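Local coordinates for uncharacterized protein (Enterococcus faecalis, PDB 3L1W), which is of unknown function but belongs to the endonuclease/exonuclease/phosphatase family with a DNase I-like fold, and may act as a 3'-5' RNA exonuclease, at residues F117-T120 / P125-V128; N32-S37 / P244-V249; H132-H135 / H139-L142. All blocks are in the same frame, centred on the assembly; numbering follows the deposited sequence.

Contact 1. Residues F117-T120 / P125-V128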
loop_
_atom_site.group_PDB
_atom_site.type_symbol
_atom_site.label_atom_id
_atom_site.label_comp_id
_atom_site.label_asym_id
_atom_site.label_seq_id
_atom_site.Cartn_x
_atom_site.Cartn_y
_atom_site.Cartn_z
ATOM N N PHE A 117 18.726 -17.524 -0.748
ATOM C CA PHE A 117 17.671 -17.494 -1.751
ATOM C C PHE A 117 18.241 -17.178 -3.124
ATOM O O PHE A 117 19.361 -16.675 -3.246
ATOM C CB PHE A 117 16.629 -16.425 -1.397
ATOM C CG PHE A 117 15.779 -16.770 -0.200
ATOM C CD1 PHE A 117 16.165 -16.392 1.078
ATOM C CD2 PHE A 117 14.594 -17.477 -0.359
ATOM C CE1 PHE A 117 15.381 -16.712 2.180
ATOM C CE2 PHE A 117 13.804 -17.799 0.738
ATOM C CZ PHE A 117 14.192 -17.414 2.001
ATOM N N LYS A 118 17.473 -17.485 -4.159
ATOM C CA LYS A 118 17.784 -16.986 -5.491
ATOM C C LYS A 118 16.528 -16.443 -6.126
ATOM O O LYS A 118 15.483 -17.088 -6.073
ATOM C CB LYS A 118 18.325 -18.097 -6.388
ATOM C CG LYS A 118 19.773 -18.455 -6.169
ATOM C CD LYS A 118 20.223 -19.394 -7.276
ATOM C CE LYS A 118 21.557 -20.023 -6.954
ATOM N NZ LYS A 118 21.852 -21.100 -7.920
ATOM N N GLU A 119 16.626 -15.270 -6.743
ATOM C CA GLU A 119 15.517 -14.762 -7.535
ATOM C C GLU A 119 15.334 -15.621 -8.777
ATOM O O GLU A 119 16.306 -16.081 -9.366
ATOM C CB GLU A 119 15.772 -13.314 -7.954
ATOM C CG GLU A 119 15.726 -12.329 -6.812
ATOM C CD GLU A 119 15.701 -10.890 -7.302
ATOM O OE1 GLU A 119 14.637 -10.449 -7.785
ATOM O OE2 GLU A 119 16.742 -10.208 -7.197
ATOM N N THR A 120 14.084 -15.826 -9.182
ATOM C CA THR A 120 13.784 -16.648 -10.348
ATOM C C THR A 120 14.622 -16.269 -11.575
ATOM O O THR A 120 15.145 -17.137 -12.284
ATOM C CB THR A 120 12.291 -16.562 -10.693
ATOM O OG1 THR A 120 11.526 -16.980 -9.558
ATOM C CG2 THR A 120 11.962 -17.457 -11.878
ATOM N N PRO A 125 22.947 -16.293 -5.718
ATOM C CA PRO A 125 22.176 -16.345 -4.473
ATOM C C PRO A 125 22.335 -15.070 -3.658
ATOM O O PRO A 125 23.284 -14.307 -3.857
ATOM C CB PRO A 125 22.827 -17.505 -3.706
ATOM C CG PRO A 125 23.691 -18.217 -4.686
ATOM C CD PRO A 125 24.112 -17.188 -5.676
ATOM N N PHE A 126 21.398 -14.845 -2.745
ATOM C CA PHE A 126 21.550 -13.802 -1.738
ATOM C C PHE A 126 21.130 -14.327 -0.370
ATOM O O PHE A 126 20.350 -15.284 -0.268
ATOM C CB PHE A 126 20.763 -12.542 -2.104
ATOM C CG PHE A 126 19.273 -12.743 -2.164
ATOM C CD1 PHE A 126 18.674 -13.244 -3.313
ATOM C CD2 PHE A 126 18.469 -12.423 -1.081
ATOM C CE1 PHE A 126 17.299 -13.424 -3.377
ATOM C CE2 PHE A 126 17.093 -12.596 -1.132
ATOM C CZ PHE A 126 16.504 -13.104 -2.285
ATOM N N LEU A 127 21.655 -13.697 0.674
ATOM C CA LEU A 127 21.391 -14.115 2.045
ATOM C C LEU A 127 20.359 -13.216 2.718
ATOM O O LEU A 127 20.444 -11.986 2.628
ATOM C CB LEU A 127 22.699 -14.089 2.847
ATOM C CG LEU A 127 22.611 -14.428 4.330
ATOM C CD1 LEU A 127 22.150 -15.859 4.534
ATOM C CD2 LEU A 127 23.973 -14.209 4.988
ATOM N N VAL A 128 19.378 -13.833 3.381
ATOM C CA VAL A 128 18.424 -13.090 4.219
ATOM C C VAL A 128 18.606 -13.505 5.679
ATOM O O VAL A 128 18.626 -14.696 5.986
ATOM C CB VAL A 128 16.981 -13.375 3.804
ATOM C CG1 VAL A 128 15.997 -12.681 4.761
ATOM C CG2 VAL A 128 16.738 -12.934 2.363
#

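Contact 2. Residues N32-S37 / P244-V249. With SO4 (sulfate ion), chain G.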
loop_
_atom_site.group_PDB
_atom_site.type_symbol
_atom_site.label_atom_id
_atom_site.label_comp_id
_atom_site.label_asym_id
_atom_site.label_seq_id
_atom_site.Cartn_x
_atom_site.Cartn_y
_atom_site.Cartn_z
ATOM N N ASN A 32 -0.969 -10.571 2.413
ATOM C CA ASN A 32 -1.396 -11.004 1.077
ATOM C C ASN A 32 -1.511 -9.852 0.092
ATOM O O ASN A 32 -1.171 -10.000 -1.086
ATOM C CB ASN A 32 -2.729 -11.735 1.137
ATOM C CG ASN A 32 -2.599 -13.117 1.735
ATOM O OD1 ASN A 32 -1.500 -13.666 1.838
ATOM N ND2 ASN A 32 -3.727 -13.693 2.121
ATOM N N PHE A 33 -1.998 -8.717 0.587
ATOM C CA PHE A 33 -2.213 -7.543 -0.254
ATOM C C PHE A 33 -0.906 -6.916 -0.728
ATOM O O PHE A 33 -0.763 -6.582 -1.901
ATOM C CB PHE A 33 -3.072 -6.498 0.459
ATOM C CG PHE A 33 -3.219 -5.218 -0.317
ATOM C CD1 PHE A 33 -4.048 -5.155 -1.423
ATOM C CD2 PHE A 33 -2.515 -4.086 0.059
ATOM C CE1 PHE A 33 -4.181 -3.966 -2.149
ATOM C CE2 PHE A 33 -2.641 -2.889 -0.660
ATOM C CZ PHE A 33 -3.466 -2.836 -1.759
ATOM N N HIS A 34 0.044 -6.752 0.181
ATOM C CA HIS A 34 1.323 -6.173 -0.214
ATOM C C HIS A 34 2.175 -7.114 -1.069
ATOM O O HIS A 34 2.913 -6.650 -1.956
ATOM C CB HIS A 34 2.043 -5.573 0.994
ATOM C CG HIS A 34 1.315 -4.391 1.555
ATOM N ND1 HIS A 34 1.442 -3.126 1.020
ATOM C CD2 HIS A 34 0.394 -4.292 2.545
ATOM C CE1 HIS A 34 0.654 -2.292 1.678
ATOM N NE2 HIS A 34 0.002 -2.976 2.602
ATOM N N ASP A 35 2.056 -8.418 -0.813
ATOM C CA ASP A 35 2.468 -9.437 -1.773
ATOM C C ASP A 35 3.938 -9.313 -2.180
ATOM O O ASP A 35 4.281 -9.422 -3.362
ATOM C CB ASP A 35 1.571 -9.322 -3.010
ATOM C CG ASP A 35 1.669 -10.515 -3.935
ATOM O OD1 ASP A 35 1.863 -11.646 -3.456
ATOM O OD2 ASP A 35 1.508 -10.311 -5.156
ATOM N N TRP A 36 4.802 -9.095 -1.197
ATOM C CA TRP A 36 6.240 -8.977 -1.443
ATOM C C TRP A 36 6.836 -10.292 -1.945
ATOM O O TRP A 36 6.183 -11.337 -1.874
ATOM C CB TRP A 36 6.959 -8.591 -0.148
ATOM C CG TRP A 36 6.328 -7.458 0.630
ATOM C CD1 TRP A 36 6.411 -6.116 0.358
ATOM C CD2 TRP A 36 5.562 -7.573 1.836
ATOM N NE1 TRP A 36 5.722 -5.396 1.318
ATOM C CE2 TRP A 36 5.197 -6.269 2.233
ATOM C CE3 TRP A 36 5.132 -8.657 2.611
ATOM C CZ2 TRP A 36 4.435 -6.020 3.371
ATOM C CZ3 TRP A 36 4.382 -8.411 3.742
ATOM C CH2 TRP A 36 4.044 -7.102 4.117
ATOM N N SER A 37 8.067 -10.244 -2.462
ATOM C CA SER A 37 8.800 -11.481 -2.743
ATOM C C SER A 37 9.037 -12.271 -1.472
ATOM O O SER A 37 8.942 -13.507 -1.471
ATOM C CB SER A 37 10.161 -11.200 -3.391
ATOM O OG SER A 37 10.039 -10.887 -4.764
ATOM N N PRO A 244 4.630 -2.696 9.359
ATOM C CA PRO A 244 5.586 -3.342 8.455
ATOM C C PRO A 244 6.529 -2.303 7.856
ATOM O O PRO A 244 6.161 -1.129 7.652
ATOM C CB PRO A 244 4.696 -3.917 7.334
ATOM C CG PRO A 244 3.300 -3.938 7.909
ATOM C CD PRO A 244 3.243 -2.801 8.887
ATOM N N LEU A 245 7.739 -2.749 7.548
ATOM C CA LEU A 245 8.733 -1.914 6.898
ATOM C C LEU A 245 9.084 -2.636 5.618
ATOM O O LEU A 245 9.418 -3.823 5.649
ATOM C CB LEU A 245 9.979 -1.800 7.791
ATOM C CG LEU A 245 11.215 -1.080 7.263
ATOM C CD1 LEU A 245 10.876 0.353 6.867
ATOM C CD2 LEU A 245 12.322 -1.104 8.341
ATOM N N GLU A 246 8.986 -1.945 4.492
ATOM C CA GLU A 246 9.326 -2.567 3.223
ATOM C C GLU A 246 10.421 -1.828 2.456
ATOM O O GLU A 246 10.707 -0.656 2.721
ATOM C CB GLU A 246 8.075 -2.755 2.361
ATOM C CG GLU A 246 7.496 -1.475 1.797
ATOM C CD GLU A 246 6.539 -1.737 0.634
ATOM O OE1 GLU A 246 5.707 -2.667 0.718
ATOM O OE2 GLU A 246 6.627 -1.013 -0.375
ATOM N N ALA A 247 11.074 -2.545 1.551
ATOM C CA ALA A 247 12.058 -1.942 0.660
ATOM C C ALA A 247 11.907 -2.523 -0.733
ATOM O O ALA A 247 11.488 -3.666 -0.906
ATOM C CB ALA A 247 13.479 -2.182 1.175
ATOM N N GLU A 248 12.244 -1.723 -1.732
ATOM C CA GLU A 248 12.422 -2.232 -3.080
ATOM C C GLU A 248 13.920 -2.195 -3.386
ATOM O O GLU A 248 14.561 -1.150 -3.246
ATOM C CB GLU A 248 11.639 -1.393 -4.085
ATOM C CG GLU A 248 11.616 -2.024 -5.457
ATOM C CD GLU A 248 10.943 -1.165 -6.503
ATOM O OE1 GLU A 248 10.330 -0.142 -6.138
ATOM O OE2 GLU A 248 11.036 -1.522 -7.694
ATOM N N VAL A 249 14.474 -3.344 -3.771
ATOM C CA VAL A 249 15.911 -3.476 -3.985
ATOM C C VAL A 249 16.216 -4.144 -5.327
ATOM O O VAL A 249 15.379 -4.836 -5.898
ATOM C CB VAL A 249 16.598 -4.299 -2.860
ATOM C CG1 VAL A 249 16.467 -3.605 -1.504
ATOM C CG2 VAL A 249 16.017 -5.694 -2.784
HETATM S S SO4 G . 8.014 -8.198 -6.140
HETATM O O1 SO4 G . 6.860 -8.322 -5.248
HETATM O O2 SO4 G . 7.813 -9.098 -7.270
HETATM O O3 SO4 G . 8.117 -6.824 -6.619
HETATM O O4 SO4 G . 9.235 -8.581 -5.433
HETATM O O HOH W 1 3.484 -2.608 -0.754
#

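Contact 3. Residues H132-H135 / H139-L142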
loop_
_atom_site.group_PDB
_atom_site.type_symbol
_atom_site.label_atom_id
_atom_site.label_comp_id
_atom_site.label_asym_id
_atom_site.label_seq_id
_atom_site.Cartn_x
_atom_site.Cartn_y
_atom_site.Cartn_z
ATOM N N HIS A 132 15.858 -10.513 15.496
ATOM C CA HIS A 132 15.071 -10.014 16.622
ATOM C C HIS A 132 15.931 -9.987 17.867
ATOM O O HIS A 132 16.116 -11.008 18.528
ATOM C CB HIS A 132 13.808 -10.843 16.872
ATOM C CG HIS A 132 12.846 -10.182 17.810
ATOM N ND1 HIS A 132 11.721 -10.810 18.300
ATOM C CD2 HIS A 132 12.842 -8.934 18.341
ATOM C CE1 HIS A 132 11.071 -9.983 19.102
ATOM N NE2 HIS A 132 11.729 -8.836 19.142
ATOM N N LEU A 133 16.461 -8.814 18.184
ATOM C CA LEU A 133 17.431 -8.715 19.275
ATOM C C LEU A 133 16.719 -8.529 20.598
ATOM O O LEU A 133 15.558 -8.143 20.626
ATOM C CB LEU A 133 18.417 -7.569 19.033
ATOM C CG LEU A 133 19.175 -7.630 17.705
ATOM C CD1 LEU A 133 20.134 -6.464 17.569
ATOM C CD2 LEU A 133 19.918 -8.955 17.578
ATOM N N ASP A 134 17.438 -8.803 21.689
ATOM C CA ASP A 134 16.890 -8.745 23.035
ATOM C C ASP A 134 16.452 -7.332 23.402
ATOM O O ASP A 134 17.110 -6.360 23.044
ATOM C CB ASP A 134 17.958 -9.222 24.028
ATOM C CG ASP A 134 17.388 -10.072 25.134
ATOM O OD1 ASP A 134 16.806 -11.133 24.838
ATOM O OD2 ASP A 134 17.532 -9.687 26.307
ATOM N N HIS A 135 15.340 -7.212 24.115
ATOM C CA HIS A 135 14.868 -5.900 24.549
ATOM C C HIS A 135 15.526 -5.449 25.855
ATOM O O HIS A 135 15.470 -4.280 26.218
ATOM C CB HIS A 135 13.344 -5.896 24.719
ATOM C CG HIS A 135 12.835 -6.931 25.679
ATOM N ND1 HIS A 135 12.831 -6.744 27.045
ATOM C CD2 HIS A 135 12.300 -8.157 25.467
ATOM C CE1 HIS A 135 12.324 -7.813 27.634
ATOM N NE2 HIS A 135 11.995 -8.686 26.700
ATOM N N HIS A 139 23.576 -3.589 25.768
ATOM C CA HIS A 139 24.678 -4.542 25.791
ATOM C C HIS A 139 24.243 -5.899 25.247
ATOM O O HIS A 139 24.982 -6.538 24.502
ATOM C CB HIS A 139 25.266 -4.687 27.202
ATOM C CG HIS A 139 26.113 -3.528 27.621
ATOM N ND1 HIS A 139 26.252 -3.143 28.939
ATOM C CD2 HIS A 139 26.864 -2.665 26.896
ATOM C CE1 HIS A 139 27.055 -2.096 29.007
ATOM N NE2 HIS A 139 27.441 -1.787 27.781
ATOM N N ALA A 140 23.040 -6.331 25.614
ATOM C CA ALA A 140 22.494 -7.585 25.105
ATOM C C ALA A 140 22.296 -7.543 23.595
ATOM O O ALA A 140 22.497 -8.541 22.902
ATOM C CB ALA A 140 21.175 -7.917 25.788
ATOM N N ARG A 141 21.872 -6.392 23.082
ATOM C CA ARG A 141 21.677 -6.265 21.650
ATOM C C ARG A 141 22.998 -6.334 20.898
ATOM O O ARG A 141 23.110 -7.021 19.888
ATOM C CB ARG A 141 20.928 -4.966 21.334
ATOM C CG ARG A 141 19.498 -5.001 21.848
ATOM C CD ARG A 141 18.708 -3.761 21.472
ATOM N NE ARG A 141 18.869 -2.633 22.388
ATOM C CZ ARG A 141 18.202 -2.492 23.530
ATOM N NH1 ARG A 141 17.374 -3.445 23.947
ATOM N NH2 ARG A 141 18.379 -1.402 24.267
ATOM N N LEU A 142 23.996 -5.608 21.387
ATOM C CA LEU A 142 25.308 -5.637 20.767
ATOM C C LEU A 142 25.831 -7.064 20.781
ATOM O O LEU A 142 26.383 -7.541 19.796
ATOM C CB LEU A 142 26.274 -4.729 21.525
ATOM C CG LEU A 142 27.670 -4.547 20.925
ATOM C CD1 LEU A 142 27.603 -3.819 19.592
ATOM C CD2 LEU A 142 28.547 -3.781 21.897
HETATM O O HOH W 2 20.219 -9.925 21.595
HETATM O O HOH W 3 16.942 -1.399 26.725
#

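Contact 1. Residues F117-T120 / P125-V128
The Phe126 ring lies over CB of Phe117, which sits 3.8 Å from the ring centroid and 26° off the ring normal. This is a CH-pi contact over one face. The two residues form an antiparallel hydrogen-bonded pair next to the connecting loop of a beta hairpin, whose strands 111-119 and 126-132 belong to one of the two sheets of the DNase I-like fold. Phe117 N donates to Phe126 O at 2.8 Å. Phe126 N returns a bond to Phe117 O, also 2.8 Å. Pro125 CA adds a CH...O contact to the same Phe117 O, at 3.1 Å.

The Phe126 side chain has CG between its backbone N and carbonyl carbon, chi1 64°. This turns the ring back over Phe117. The two phenyl planes are 27° apart but slid past each other, with little overlap. Phe117 instead sends its ring toward Val128, where Phe117 CD1 meets Val128 CG2 at 3.7 Å. Both rings point to the side of the sheet that faces the other sheet of the sandwich. Leu38 of strand 38-44 packs on Phe126 and Val128, and Tyr78 meets the Phe117 ring edge-to-face. Trp222 does the same for Phe126.

The next pair toward the loop is Lys118 and Pro125. The extended lysine chain runs along the proline ring. Its CG sits near Pro125 CA, and Lys118 CE lies 3.6 Å from Pro125 CG. Glu119 crosses Phe126 at about a right angle, with Glu119 CG 3.9 Å from Phe126 CE1.

Contact 2. Residues N32-S37 / P244-V249
Glu246 reaches across to Trp36, starting with its CB, which lies 3.7 Å from Trp36 NE1. A chi1 of 71° tucks CG in over the backbone and sends the extended chain to the indole edge, where CD lies near the ring plane. OE1 accepts the Trp36 NE1 hydrogen at 2.8 Å, with an N-H...O angle of 157°. The acceptor is almost in the indole plane. OE1 is met on its anti side, out of the carboxylate plane, with the two planes 73° apart. OE1 also takes a hydrogen from a water, 2.7 Å away, that is hydrogen-bonded to His34 ND1.

In the DNase I-like fold this joins the end of helix 20-34 to strand 245-251, in the sheet the helix packs on. Asp35 leaves the helix with positive phi. Ser37 OG bonds O4 of a sulfate, probably from the crystallisation liquor, which Lys2 N and Lys82 NZ also bind. OE2 of Glu246 forms a salt bridge with Lys2 on the neighbouring strand, and Phe33 of the second subunit packs on Glu246. His34 NE2 bonds to Asp232 OD2. His34 CB lies 3.3 Å above the plane of the Trp36 ring, toward its rim. Pro244 CB approaches Trp36 CZ2 at 4.5 Å.

Contact 3. Residues H132-H135 / H139-L142
Leu133 CB packs on Arg141 CG at 4.0 Å, the two side chains running at a slant to each other. Leu133 CD1 lies near Arg141 O. The contact folds the loop after strand 126-132 back onto helix 138-151, a strand-loop-helix connection of the DNase I-like fold. Arg141 leaves the helix with CG beside its backbone N and bends at chi3, -85°. The bend turns the guanidinium toward the carbonyls of the loop. They lie at its edge, near its plane. Arg141 NH1 donates to Asp134 O at 3.1 Å, in the carbonyl plane and on a lone pair. A second, weak bond runs from NH1 to His135 O. One nitrogen thus spans two successive carbonyls. NH2 forms a salt bridge with Glu173. It also reaches His135 O through a water.

The Asp134 carboxylate does not meet Arg141. OD1 pairs with Arg110 NE and OD2 takes the Gly107 N-H, so the acid is held by another loop. Asp134 CB meets Ala140 CB at 3.9 Å. The buried backbone is also bridged: a water takes the hydrogen of Asp134 N and gives one to Ala140 O, each 3.0 Å from the water oxygen.

How the contacts relate
Contact 2 joins segments whose nearest ends are 207 residues apart. Contacts 1 and 3 both fall within the chain it spans. Contact 1 comes first. Contact 3 follows, where strand 126-132 leads into helix 138-151. The centres of contacts 1 and 2 are about 16 Å apart. Contact 3 lies about 27 Å from contact 1 and about 25 Å from contact 2, centre to centre, and is across the chain's centre from contact 2. Within one DNase I-like domain, contact 2 ties the C-terminal strand 245-251 to the N-terminal helix 20-34, contact 1 closes a hairpin in the other sheet, and contact 3 anchors the turn into the next helix.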